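Local coordinates for protein trans-4-hydroxy-L-proline dehydratase (Clostridioides difficile 70-100-2010, PDB 6VXC) that catalyses the radical dehydration of trans-4-hydroxy-L-proline to (S)-1-pyrroline-5-carboxylate, as a glycyl radical enzyme of anaerobic hydroxyproline degradation, at residues R23-R28 with M387-L392; E27-L32 with L331-V336; A464-G469 with N566-Q571; I531-A536 with P651-G656. All coordinates share one frame; numbering follows the deposited sequence.

Contact 1 of 4, residues R23-R28 with M387-L392; sequences RGTFER and MDEMKL
Arg23 and Gly24 tie the N-terminal arm to the end of helix 378-390 by two direct hydrogen bonds. Arg23 NH1 gives a hydrogen to Glu389 O at 2.9 Å; the oxygen lies in the guanidinium plane, while the nitrogen stands well above the plane of the carbonyl. The second bond runs from Gly24 N to Glu389 OE2 (3.0 Å), meeting the carboxylate on its anti side. Glu389 reaches this amide because its chain folds at chi2 (69°). Water adds two bridges: one molecule donates to both Thr25 OG1 and Glu389 OE1, another accepts from Arg23 NH1 and gives a weak bond to Asp388 OD1.

Residues 23-26 form the non-helical lead-in to helix 27-38, with Phe26 as its N-cap, and they pass the point where Lys391, with positive phi, leaves the helical conformation.

Packing is light. Lys391 CD lies over one guanidinium face of Arg23, 3.7 Å from NH2. Met390 SD touches Gly24 CA at 3.9 Å, on a backbone whose angles call for glycine. The carboxylate of Asp388 pairs with Lys419 and Arg412, and Thr25 OG1 also bonds Glu332 OE2.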
loop_
_atom_site.group_PDB
_atom_site.type_symbol
_atom_site.label_atom_id
_atom_site.label_comp_id
_atom_site.label_asym_id
_atom_site.label_seq_id
_atom_site.Cartn_x
_atom_site.Cartn_y
_atom_site.Cartn_z
ATOM N N ARG A 23 -6.694 -8.545 -25.141
ATOM C CA ARG A 23 -6.594 -7.222 -24.582
ATOM C C ARG A 23 -5.294 -6.540 -24.978
ATOM O O ARG A 23 -4.295 -7.148 -25.074
ATOM C CB ARG A 23 -6.854 -7.226 -23.083
ATOM C CG ARG A 23 -8.290 -7.425 -22.712
ATOM C CD ARG A 23 -8.528 -7.412 -21.208
ATOM N NE ARG A 23 -9.928 -7.524 -20.892
ATOM C CZ ARG A 23 -10.789 -6.540 -20.911
ATOM N NH1 ARG A 23 -10.426 -5.336 -21.219
ATOM N NH2 ARG A 23 -12.025 -6.779 -20.630
ATOM N N GLY A 24 -5.368 -5.242 -25.161
ATOM C CA GLY A 24 -4.251 -4.458 -25.678
ATOM C C GLY A 24 -4.773 -3.770 -26.925
ATOM O O GLY A 24 -5.469 -4.366 -27.740
ATOM N N THR A 25 -4.487 -2.474 -27.043
ATOM C CA THR A 25 -4.999 -1.702 -28.173
ATOM C C THR A 25 -4.239 -2.008 -29.458
ATOM O O THR A 25 -4.815 -1.941 -30.545
ATOM C CB THR A 25 -4.925 -0.205 -27.844
ATOM O OG1 THR A 25 -5.670 0.053 -26.654
ATOM C CG2 THR A 25 -5.492 0.657 -28.970
ATOM N N PHE A 26 -2.976 -2.403 -29.355
ATOM C CA PHE A 26 -2.140 -2.649 -30.512
ATOM C C PHE A 26 -1.568 -4.054 -30.454
ATOM O O PHE A 26 -1.509 -4.685 -29.393
ATOM C CB PHE A 26 -1.027 -1.599 -30.606
ATOM C CG PHE A 26 -1.546 -0.212 -30.498
ATOM C CD1 PHE A 26 -2.073 0.427 -31.614
ATOM C CD2 PHE A 26 -1.586 0.434 -29.274
ATOM C CE1 PHE A 26 -2.588 1.703 -31.524
ATOM C CE2 PHE A 26 -2.094 1.713 -29.169
ATOM C CZ PHE A 26 -2.601 2.353 -30.304
ATOM N N GLU A 27 -1.158 -4.539 -31.625
ATOM C CA GLU A 27 -0.566 -5.867 -31.679
ATOM C C GLU A 27 0.612 -5.980 -30.719
ATOM O O GLU A 27 0.762 -6.993 -30.030
ATOM C CB GLU A 27 -0.099 -6.174 -33.105
ATOM C CG GLU A 27 -1.205 -6.298 -34.126
ATOM C CD GLU A 27 -2.172 -7.418 -33.788
ATOM O OE1 GLU A 27 -1.722 -8.578 -33.671
ATOM O OE2 GLU A 27 -3.376 -7.140 -33.610
ATOM N N ARG A 28 1.437 -4.939 -30.631
ATOM C CA ARG A 28 2.561 -4.972 -29.697
ATOM C C ARG A 28 2.099 -5.221 -28.265
ATOM O O ARG A 28 2.584 -6.141 -27.597
ATOM C CB ARG A 28 3.352 -3.665 -29.775
ATOM C CG ARG A 28 4.551 -3.602 -28.819
ATOM C CD ARG A 28 5.027 -2.167 -28.631
ATOM N NE ARG A 28 5.393 -1.512 -29.886
ATOM C CZ ARG A 28 6.520 -1.726 -30.561
ATOM N NH1 ARG A 28 6.738 -1.072 -31.698
ATOM N NH2 ARG A 28 7.433 -2.573 -30.106
ATOM N N MET A 387 -6.232 1.785 -18.744
ATOM C CA MET A 387 -6.590 0.903 -17.632
ATOM C C MET A 387 -7.821 0.068 -17.983
ATOM O O MET A 387 -7.877 -1.131 -17.671
ATOM C CB MET A 387 -6.796 1.697 -16.335
ATOM C CG MET A 387 -8.059 2.529 -16.259
ATOM S SD MET A 387 -8.402 3.213 -14.616
ATOM C CE MET A 387 -8.794 1.710 -13.706
ATOM N N ASP A 388 -8.775 0.674 -18.694
ATOM C CA ASP A 388 -9.960 -0.028 -19.180
ATOM C C ASP A 388 -9.568 -1.173 -20.112
ATOM O O ASP A 388 -9.935 -2.332 -19.889
ATOM C CB ASP A 388 -10.846 0.999 -19.891
ATOM C CG ASP A 388 -12.259 0.526 -20.177
ATOM O OD1 ASP A 388 -12.706 -0.514 -19.646
ATOM O OD2 ASP A 388 -12.938 1.256 -20.943
ATOM N N GLU A 389 -8.758 -0.876 -21.131
ATOM C CA GLU A 389 -8.365 -1.906 -22.088
ATOM C C GLU A 389 -7.530 -3.004 -21.432
ATOM O O GLU A 389 -7.791 -4.194 -21.629
ATOM C CB GLU A 389 -7.583 -1.284 -23.246
ATOM C CG GLU A 389 -7.076 -2.329 -24.256
ATOM C CD GLU A 389 -8.208 -2.980 -25.049
ATOM O OE1 GLU A 389 -9.171 -2.266 -25.389
ATOM O OE2 GLU A 389 -8.138 -4.194 -25.313
ATOM N N MET A 390 -6.510 -2.629 -20.655
ATOM C CA MET A 390 -5.539 -3.622 -20.185
ATOM C C MET A 390 -6.107 -4.558 -19.112
ATOM O O MET A 390 -5.718 -5.731 -19.052
ATOM C CB MET A 390 -4.288 -2.920 -19.656
ATOM C CG MET A 390 -3.530 -2.109 -20.727
ATOM S SD MET A 390 -3.160 -3.027 -22.241
ATOM C CE MET A 390 -1.774 -4.015 -21.719
ATOM N N LYS A 391 -7.009 -4.072 -18.270
ATOM C CA LYS A 391 -7.611 -4.846 -17.187
ATOM C C LYS A 391 -6.555 -5.659 -16.415
ATOM O O LYS A 391 -6.649 -6.875 -16.257
ATOM C CB LYS A 391 -8.726 -5.744 -17.729
ATOM C CG LYS A 391 -9.676 -6.276 -16.644
ATOM C CD LYS A 391 -10.797 -7.179 -17.186
ATOM C CE LYS A 391 -11.645 -7.724 -16.037
ATOM N NZ LYS A 391 -12.890 -8.432 -16.468
ATOM N N LEU A 392 -5.547 -4.942 -15.909
ATOM C CA LEU A 392 -4.472 -5.520 -15.103
ATOM C C LEU A 392 -4.572 -5.026 -13.665
ATOM O O LEU A 392 -4.863 -3.851 -13.422
ATOM C CB LEU A 392 -3.099 -5.158 -15.675
ATOM C CG LEU A 392 -2.793 -5.661 -17.097
ATOM C CD1 LEU A 392 -1.496 -5.041 -17.612
ATOM C CD2 LEU A 392 -2.766 -7.201 -17.189
HETATM O O HOH W 1 -12.419 -2.954 -21.954
HETATM O O HOH W 2 -8.294 0.010 -26.777
#

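Contact 2 of 4, residues E27-L32 with L331-V336; sequences ERTKKL and LECLWV
The carboxylate of Glu332 is the flat group at this interface, and Thr29 meets it at one oxygen: Thr29 OG1 donates to Glu332 OE1 at 2.7 Å, approaching nearly in line with the C-O bond. Thr29 also touches the aliphatic stem. The two side chains cross at about a right angle, and Thr29 CG2 rests on Glu332 CB at 3.6 Å. With chi1 at 59°, Thr29 OG1 sits between its own backbone N and carbonyl carbon, which leaves the methyl to pack on the stem; OG1 is also hydrogen-bonded to Phe26 O. Outside the pair, Glu332 OE2 accepts from Gln328 NE2 besides its bond to Thr25, so both carboxylate oxygens of this buried acid are engaged.

Van der Waals contacts make up the rest. Leu32 CD1 touches Cys333 SG at 3.7 Å, and Arg28 CD brushes the same sulfur at 4.1 Å before its guanidinium goes on to Glu329 and Asp257. One turn along, Val336 CG1 lies 3.6 Å from Leu32 O and 4.2 Å from Leu32 CB.

The segments run parallel, their axes 3° apart in direction and 9.7 Å apart at closest approach. Helix 324-339 thus has helix 27-38 along one flank, while Glu332 and Val336 also touch helix 378-390 and Leu331 packs on helices 276-293 and 305-318.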
loop_
_atom_site.group_PDB
_atom_site.type_symbol
_atom_site.label_atom_id
_atom_site.label_comp_id
_atom_site.label_asym_id
_atom_site.label_seq_id
_atom_site.Cartn_x
_atom_site.Cartn_y
_atom_site.Cartn_z
ATOM N N GLU A 27 -1.158 -4.539 -31.625
ATOM C CA GLU A 27 -0.566 -5.867 -31.679
ATOM C C GLU A 27 0.612 -5.980 -30.719
ATOM O O GLU A 27 0.762 -6.993 -30.030
ATOM C CB GLU A 27 -0.099 -6.174 -33.105
ATOM C CG GLU A 27 -1.205 -6.298 -34.126
ATOM C CD GLU A 27 -2.172 -7.418 -33.788
ATOM O OE1 GLU A 27 -1.722 -8.578 -33.671
ATOM O OE2 GLU A 27 -3.376 -7.140 -33.610
ATOM N N ARG A 28 1.437 -4.939 -30.631
ATOM C CA ARG A 28 2.561 -4.972 -29.697
ATOM C C ARG A 28 2.099 -5.221 -28.265
ATOM O O ARG A 28 2.584 -6.141 -27.597
ATOM C CB ARG A 28 3.352 -3.665 -29.775
ATOM C CG ARG A 28 4.551 -3.602 -28.819
ATOM C CD ARG A 28 5.027 -2.167 -28.631
ATOM N NE ARG A 28 5.393 -1.512 -29.886
ATOM C CZ ARG A 28 6.520 -1.726 -30.561
ATOM N NH1 ARG A 28 6.738 -1.072 -31.698
ATOM N NH2 ARG A 28 7.433 -2.573 -30.106
ATOM N N THR A 29 1.140 -4.422 -27.784
ATOM C CA THR A 29 0.774 -4.484 -26.376
ATOM C C THR A 29 -0.081 -5.706 -26.066
ATOM O O THR A 29 -0.038 -6.211 -24.944
ATOM C CB THR A 29 0.080 -3.183 -25.954
ATOM O OG1 THR A 29 -1.091 -2.969 -26.746
ATOM C CG2 THR A 29 1.025 -1.990 -26.120
ATOM N N LYS A 30 -0.806 -6.232 -27.055
ATOM C CA LYS A 30 -1.472 -7.523 -26.881
ATOM C C LYS A 30 -0.463 -8.625 -26.572
ATOM O O LYS A 30 -0.704 -9.476 -25.710
ATOM C CB LYS A 30 -2.256 -7.889 -28.141
ATOM C CG LYS A 30 -3.408 -6.977 -28.513
ATOM C CD LYS A 30 -3.945 -7.379 -29.883
ATOM C CE LYS A 30 -5.037 -6.448 -30.396
ATOM N NZ LYS A 30 -6.267 -6.455 -29.600
ATOM N N LYS A 31 0.654 -8.640 -27.300
ATOM C CA LYS A 31 1.717 -9.624 -27.101
ATOM C C LYS A 31 2.408 -9.439 -25.753
ATOM O O LYS A 31 2.674 -10.415 -25.038
ATOM C CB LYS A 31 2.730 -9.507 -28.249
ATOM C CG LYS A 31 4.011 -10.332 -28.076
ATOM C CD LYS A 31 4.912 -10.308 -29.329
ATOM C CE LYS A 31 5.433 -8.909 -29.646
ATOM N NZ LYS A 31 6.360 -8.891 -30.831
ATOM N N LEU A 32 2.740 -8.194 -25.410
ATOM C CA LEU A 32 3.365 -7.925 -24.121
ATOM C C LEU A 32 2.443 -8.313 -22.971
ATOM O O LEU A 32 2.897 -8.868 -21.968
ATOM C CB LEU A 32 3.778 -6.456 -24.025
ATOM C CG LEU A 32 4.987 -6.008 -24.869
ATOM C CD1 LEU A 32 5.097 -4.483 -24.957
ATOM C CD2 LEU A 32 6.288 -6.610 -24.330
ATOM N N LEU A 331 1.944 3.934 -22.646
ATOM C CA LEU A 331 1.364 3.695 -21.330
ATOM C C LEU A 331 0.890 2.259 -21.166
ATOM O O LEU A 331 0.973 1.709 -20.067
ATOM C CB LEU A 331 0.213 4.666 -21.067
ATOM C CG LEU A 331 0.691 6.075 -20.735
ATOM C CD1 LEU A 331 -0.459 7.033 -20.615
ATOM C CD2 LEU A 331 1.523 6.054 -19.445
ATOM N N GLU A 332 0.382 1.636 -22.231
ATOM C CA GLU A 332 0.053 0.217 -22.140
ATOM C C GLU A 332 1.305 -0.603 -21.890
ATOM O O GLU A 332 1.281 -1.564 -21.116
ATOM C CB GLU A 332 -0.682 -0.254 -23.406
ATOM C CG GLU A 332 -2.133 0.255 -23.437
ATOM C CD GLU A 332 -2.980 -0.192 -24.642
ATOM O OE1 GLU A 332 -2.526 -1.022 -25.467
ATOM O OE2 GLU A 332 -4.123 0.312 -24.744
ATOM N N CYS A 333 2.419 -0.211 -22.503
ATOM C CA CYS A 333 3.691 -0.851 -22.188
ATOM C C CYS A 333 4.042 -0.675 -20.717
ATOM O O CYS A 333 4.428 -1.636 -20.048
ATOM C CB CYS A 333 4.806 -0.291 -23.079
ATOM S SG CYS A 333 4.759 -0.785 -24.818
ATOM N N LEU A 334 3.926 0.555 -20.205
ATOM C CA LEU A 334 4.173 0.831 -18.791
ATOM C C LEU A 334 3.304 -0.038 -17.884
ATOM O O LEU A 334 3.792 -0.612 -16.903
ATOM C CB LEU A 334 3.929 2.310 -18.496
ATOM C CG LEU A 334 4.251 2.695 -17.042
ATOM C CD1 LEU A 334 5.696 2.314 -16.689
ATOM C CD2 LEU A 334 4.009 4.167 -16.791
ATOM N N TRP A 335 2.004 -0.122 -18.188
ATOM C CA TRP A 335 1.094 -0.936 -17.386
ATOM C C TRP A 335 1.595 -2.369 -17.280
ATOM O O TRP A 335 1.626 -2.954 -16.187
ATOM C CB TRP A 335 -0.316 -0.902 -17.995
ATOM C CG TRP A 335 -1.297 -0.054 -17.215
ATOM C CD1 TRP A 335 -2.484 -0.452 -16.710
ATOM C CD2 TRP A 335 -1.139 1.318 -16.828
ATOM N NE1 TRP A 335 -3.091 0.577 -16.038
ATOM C CE2 TRP A 335 -2.287 1.678 -16.098
ATOM C CE3 TRP A 335 -0.151 2.281 -17.047
ATOM C CZ2 TRP A 335 -2.477 2.955 -15.581
ATOM C CZ3 TRP A 335 -0.333 3.557 -16.521
ATOM C CH2 TRP A 335 -1.488 3.882 -15.804
ATOM N N VAL A 336 2.017 -2.942 -18.410
ATOM C CA VAL A 336 2.528 -4.305 -18.396
ATOM C C VAL A 336 3.778 -4.398 -17.524
ATOM O O VAL A 336 3.974 -5.388 -16.813
ATOM C CB VAL A 336 2.803 -4.793 -19.832
ATOM C CG1 VAL A 336 3.574 -6.096 -19.798
ATOM C CG2 VAL A 336 1.493 -4.930 -20.629
#

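Contact 3 of 4, residues A464-G469 with N566-Q571; sequences AYVLTG and NTRYIQ
Tyr569 O is gripped twice by Thr468, through N and through OG1, each at 2.9 Å; the hydroxyl can double the backbone bond because chi1 of 66° turns it to the same side as the amide N-H. The parallel ladder is completed by Thr567 N to Ala464 O, Val466 N to Thr567 O and Tyr569 N to Val466 O, the last at 2.8 Å. At Thr468 the register slips by one residue: Gln571 N donates to Gly469 O where a regular ladder would have used Thr468 O, and the Gln571 side chain, bent at chi2 (95°), returns OE1 to accept from Gly469 N at 3.0 Å.

Packing follows on both faces. Val466 and Arg568 lie side by side, with Val466 CG1 over one guanidinium face, 3.9 Å from CZ. Leu467, Tyr465 and Tyr569 share the other face: Tyr465 CB meets the Tyr569 ring at its edge, 4.0 Å from CE1, while Leu467 CD1 touches Tyr569 CB and Leu467 CB lies 3.4 Å from Gln571 OE1.

Leu467 comes within about 4 Å, side chain to side chain, of Glu456, the probable proton acceptor, and within about 4 Å of a bound glycerol, so this face borders the probable active site. Strand 565-573 is the centre of a three-stranded parallel sheet, with strand 463-472 along one edge and 657-661 along the other; helix 506-538 packs against Ile570.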
loop_
_atom_site.group_PDB
_atom_site.type_symbol
_atom_site.label_atom_id
_atom_site.label_comp_id
_atom_site.label_asym_id
_atom_site.label_seq_id
_atom_site.Cartn_x
_atom_site.Cartn_y
_atom_site.Cartn_z
ATOM N N ALA A 464 8.183 11.430 3.939
ATOM C CA ALA A 464 8.208 10.055 4.406
ATOM C C ALA A 464 6.977 9.867 5.280
ATOM O O ALA A 464 6.869 10.467 6.355
ATOM C CB ALA A 464 9.493 9.757 5.171
ATOM N N TYR A 465 6.034 9.062 4.813
ATOM C CA TYR A 465 4.808 8.785 5.563
ATOM C C TYR A 465 4.719 7.272 5.672
ATOM O O TYR A 465 4.297 6.593 4.735
ATOM C CB TYR A 465 3.558 9.428 4.924
ATOM C CG TYR A 465 3.265 9.181 3.442
ATOM C CD1 TYR A 465 4.097 9.694 2.453
ATOM C CD2 TYR A 465 2.094 8.528 3.037
ATOM C CE1 TYR A 465 3.814 9.499 1.090
ATOM C CE2 TYR A 465 1.800 8.339 1.697
ATOM C CZ TYR A 465 2.660 8.825 0.725
ATOM O OH TYR A 465 2.359 8.624 -0.612
ATOM N N VAL A 466 5.165 6.759 6.831
ATOM C CA VAL A 466 5.451 5.344 7.036
ATOM C C VAL A 466 4.296 4.703 7.807
ATOM O O VAL A 466 3.906 5.181 8.875
ATOM C CB VAL A 466 6.788 5.156 7.777
ATOM C CG1 VAL A 466 7.046 3.680 8.064
ATOM C CG2 VAL A 466 7.957 5.768 6.979
ATOM N N LEU A 467 3.759 3.619 7.261
ATOM C CA LEU A 467 2.805 2.780 7.976
ATOM C C LEU A 467 3.593 1.793 8.831
ATOM O O LEU A 467 4.563 1.200 8.349
ATOM C CB LEU A 467 1.914 2.022 6.992
ATOM C CG LEU A 467 0.626 2.711 6.509
ATOM C CD1 LEU A 467 0.911 4.102 6.004
ATOM C CD2 LEU A 467 -0.049 1.890 5.427
ATOM N N THR A 468 3.204 1.625 10.101
ATOM C CA THR A 468 3.964 0.736 10.980
ATOM C C THR A 468 3.256 -0.576 11.309
ATOM O O THR A 468 3.909 -1.486 11.830
ATOM C CB THR A 468 4.356 1.446 12.300
ATOM O OG1 THR A 468 3.192 1.752 13.067
ATOM C CG2 THR A 468 5.155 2.739 12.048
ATOM N N GLY A 469 1.966 -0.701 11.028
ATOM C CA GLY A 469 1.236 -1.933 11.249
ATOM C C GLY A 469 -0.212 -1.663 11.622
ATOM O O GLY A 469 -0.576 -0.580 12.064
ATOM N N ASN A 566 7.549 14.473 7.670
ATOM C CA ASN A 566 7.750 13.153 8.248
ATOM C C ASN A 566 6.577 12.816 9.149
ATOM O O ASN A 566 6.275 13.541 10.102
ATOM C CB ASN A 566 9.083 13.074 9.004
ATOM C CG ASN A 566 10.268 13.151 8.066
ATOM O OD1 ASN A 566 10.711 12.140 7.528
ATOM N ND2 ASN A 566 10.758 14.359 7.828
ATOM N N THR A 567 5.884 11.750 8.793
ATOM C CA THR A 567 4.774 11.231 9.570
ATOM C C THR A 567 4.892 9.717 9.641
ATOM O O THR A 567 5.521 9.086 8.796
ATOM C CB THR A 567 3.414 11.630 8.956
ATOM O OG1 THR A 567 3.373 11.184 7.602
ATOM C CG2 THR A 567 3.210 13.138 8.981
ATOM N N ARG A 568 4.264 9.146 10.667
ATOM C CA ARG A 568 4.148 7.709 10.861
ATOM C C ARG A 568 2.710 7.395 11.246
ATOM O O ARG A 568 2.061 8.180 11.943
ATOM C CB ARG A 568 5.097 7.199 11.964
ATOM C CG ARG A 568 6.408 6.628 11.431
ATOM C CD ARG A 568 7.424 6.289 12.517
ATOM N NE ARG A 568 8.115 5.043 12.206
ATOM C CZ ARG A 568 8.980 4.901 11.205
ATOM N NH1 ARG A 568 9.250 5.925 10.409
ATOM N NH2 ARG A 568 9.572 3.740 11.001
ATOM N N TYR A 569 2.230 6.229 10.814
ATOM C CA TYR A 569 0.841 5.846 10.984
ATOM C C TYR A 569 0.733 4.489 11.674
ATOM O O TYR A 569 1.577 3.608 11.500
ATOM C CB TYR A 569 0.109 5.799 9.616
ATOM C CG TYR A 569 -0.107 7.166 9.000
ATOM C CD1 TYR A 569 0.885 7.793 8.245
ATOM C CD2 TYR A 569 -1.290 7.861 9.222
ATOM C CE1 TYR A 569 0.679 9.060 7.695
ATOM C CE2 TYR A 569 -1.494 9.106 8.684
ATOM C CZ TYR A 569 -0.514 9.702 7.928
ATOM O OH TYR A 569 -0.740 10.951 7.407
ATOM N N ILE A 570 -0.326 4.335 12.456
ATOM C CA ILE A 570 -0.831 3.036 12.892
ATOM C C ILE A 570 -2.225 2.880 12.295
ATOM O O ILE A 570 -3.050 3.788 12.403
ATOM C CB ILE A 570 -0.847 2.909 14.428
ATOM C CG1 ILE A 570 0.566 3.089 15.009
ATOM C CG2 ILE A 570 -1.443 1.563 14.858
ATOM C CD1 ILE A 570 0.586 3.132 16.504
ATOM N N GLN A 571 -2.459 1.767 11.608
ATOM C CA GLN A 571 -3.676 1.578 10.827
ATOM C C GLN A 571 -4.784 0.938 11.667
ATOM O O GLN A 571 -4.673 -0.218 12.076
ATOM C CB GLN A 571 -3.369 0.739 9.587
ATOM C CG GLN A 571 -2.174 1.209 8.704
ATOM C CD GLN A 571 -0.837 0.534 8.979
ATOM O OE1 GLN A 571 0.031 1.103 9.638
ATOM N NE2 GLN A 571 -0.678 -0.687 8.503
#

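Contact 4 of 4, residues I531-A536 with P651-G656; sequences IENICA and PTVCGG
This is a polar helix-to-turn contact: Glu532, on the long helix 506-538, holds the type I beta turn Thr652-Gly655 that lies in the loop between helix 630-647 and strand 657-661. Each carboxylate oxygen of Glu532 takes a backbone amide. Val653 N donates to Glu532 OE1 at 2.9 Å and Cys654 N to Glu532 OE2 at 3.0 Å, both coming from above the carboxylate plane, 44° and 50° out of it. The chain reaches the turn fully extended, with CG anti to the backbone N (chi1 -169°). A water adds a third link, giving a hydrogen to Glu532 OE2 and hydrogen-bonding to Thr652 OG1. Thr652 OG1 also accepts from Gly656 N at 2.7 Å, which braces the loop from within, as does Thr652 N to Gly656 O.

Van der Waals contacts accompany these bonds. Val653 CB lies 3.5 Å from Glu532 OE1 as the two side chains pass in opposite directions, and Cys654 CB is 3.4 Å from OE2. Asn533 crosses Val653 at about a right angle, its ND2 3.6 Å from CG2 while bonded to Ala529 O. Buried as it is, Glu532 probably stays ionised with two amides, a water and a weak, long ion pair to Arg568 around it. That arginine belongs to strand 565-573, whose neighbour 657-661 begins just after the turn; elsewhere on the helix, Ile531 and Ile534 pack on helix 148-155.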
loop_
_atom_site.group_PDB
_atom_site.type_symbol
_atom_site.label_atom_id
_atom_site.label_comp_id
_atom_site.label_asym_id
_atom_site.label_seq_id
_atom_site.Cartn_x
_atom_site.Cartn_y
_atom_site.Cartn_z
ATOM N N ILE A 531 12.361 0.298 16.108
ATOM C CA ILE A 531 12.418 -0.095 14.699
ATOM C C ILE A 531 12.804 1.083 13.817
ATOM O O ILE A 531 13.549 0.926 12.841
ATOM C CB ILE A 531 11.079 -0.733 14.272
ATOM C CG1 ILE A 531 10.929 -2.088 14.964
ATOM C CG2 ILE A 531 10.974 -0.875 12.750
ATOM C CD1 ILE A 531 9.540 -2.627 14.930
ATOM N N GLU A 532 12.306 2.275 14.140
ATOM C CA GLU A 532 12.676 3.454 13.377
ATOM C C GLU A 532 14.187 3.687 13.426
ATOM O O GLU A 532 14.803 4.020 12.408
ATOM C CB GLU A 532 11.926 4.672 13.912
ATOM C CG GLU A 532 12.044 5.882 13.021
ATOM C CD GLU A 532 11.234 7.076 13.488
ATOM O OE1 GLU A 532 10.418 6.940 14.434
ATOM O OE2 GLU A 532 11.431 8.150 12.884
ATOM N N ASN A 533 14.801 3.505 14.601
ATOM C CA ASN A 533 16.255 3.616 14.711
ATOM C C ASN A 533 16.966 2.586 13.853
ATOM O O ASN A 533 17.931 2.899 13.156
ATOM C CB ASN A 533 16.680 3.454 16.164
ATOM C CG ASN A 533 16.529 4.711 16.936
ATOM O OD1 ASN A 533 17.402 5.563 16.892
ATOM N ND2 ASN A 533 15.429 4.847 17.653
ATOM N N ILE A 534 16.514 1.338 13.924
ATOM C CA ILE A 534 17.160 0.258 13.191
ATOM C C ILE A 534 17.117 0.527 11.692
ATOM O O ILE A 534 18.129 0.400 10.996
ATOM C CB ILE A 534 16.506 -1.089 13.554
ATOM C CG1 ILE A 534 16.868 -1.488 14.990
ATOM C CG2 ILE A 534 16.876 -2.160 12.549
ATOM C CD1 ILE A 534 16.138 -2.739 15.508
ATOM N N CYS A 535 15.957 0.947 11.176
ATOM C CA CYS A 535 15.858 1.226 9.743
ATOM C C CYS A 535 16.742 2.397 9.335
ATOM O O CYS A 535 17.402 2.342 8.298
ATOM C CB CYS A 535 14.404 1.495 9.352
ATOM S SG CYS A 535 13.367 0.022 9.556
ATOM N N ALA A 536 16.791 3.446 10.154
ATOM C CA ALA A 536 17.608 4.612 9.838
ATOM C C ALA A 536 19.091 4.263 9.775
ATOM O O ALA A 536 19.815 4.748 8.895
ATOM C CB ALA A 536 17.358 5.702 10.876
ATOM N N PRO A 651 5.583 11.968 19.151
ATOM C CA PRO A 651 6.756 12.230 18.300
ATOM C C PRO A 651 7.318 10.958 17.683
ATOM O O PRO A 651 7.246 9.878 18.261
ATOM C CB PRO A 651 7.773 12.854 19.267
ATOM C CG PRO A 651 7.295 12.493 20.658
ATOM C CD PRO A 651 5.921 11.885 20.580
ATOM N N THR A 652 7.875 11.098 16.488
ATOM C CA THR A 652 8.700 10.065 15.882
ATOM C C THR A 652 10.173 10.356 16.167
ATOM O O THR A 652 10.544 11.477 16.506
ATOM C CB THR A 652 8.484 9.991 14.367
ATOM O OG1 THR A 652 9.026 11.172 13.764
ATOM C CG2 THR A 652 6.970 9.832 14.018
ATOM N N VAL A 653 11.011 9.333 15.989
ATOM C CA VAL A 653 12.428 9.475 16.330
ATOM C C VAL A 653 13.080 10.531 15.456
ATOM O O VAL A 653 13.859 11.357 15.936
ATOM C CB VAL A 653 13.162 8.130 16.210
ATOM C CG1 VAL A 653 14.668 8.318 16.402
ATOM C CG2 VAL A 653 12.629 7.148 17.233
ATOM N N CYS A 654 12.709 10.573 14.176
ATOM C CA CYS A 654 13.396 11.409 13.204
ATOM C C CYS A 654 12.701 12.739 12.949
ATOM O O CYS A 654 12.862 13.316 11.872
ATOM C CB CYS A 654 13.599 10.629 11.908
ATOM S SG CYS A 654 14.726 9.207 12.225
ATOM N N GLY A 655 11.932 13.233 13.916
ATOM C CA GLY A 655 11.464 14.602 13.908
ATOM C C GLY A 655 10.075 14.867 13.357
ATOM O O GLY A 655 9.735 16.036 13.142
ATOM N N GLY A 656 9.258 13.837 13.143
ATOM C CA GLY A 656 7.882 13.996 12.747
ATOM C C GLY A 656 6.927 13.661 13.875
ATOM O O GLY A 656 7.268 13.753 15.060
HETATM O O HOH W 3 9.782 9.947 11.395
#

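Overall arrangement
The four contacts form two pairs. Contacts 1 and 2, centres 6 Å apart, share Glu27 and Arg28, joining the lead-in of helix 27-38 to the end of helix 378-390, and the helix itself to helix 324-339; Thr25 to Glu332 and Gly24 to Lys30 join them directly. Contacts 3 and 4 follow in the chain, with segments that alternate and centres 11 Å apart, touching where Arg568 meets Glu532 and Thr652. Contact 3 belongs to the three-stranded sheet near the putative catalytic residues, while contact 4 lies at the loop that leads into strand 657-661. About 41 to 43 Å separates the centres of contacts 1 and 2 from that of contact 4, across the chain's centre.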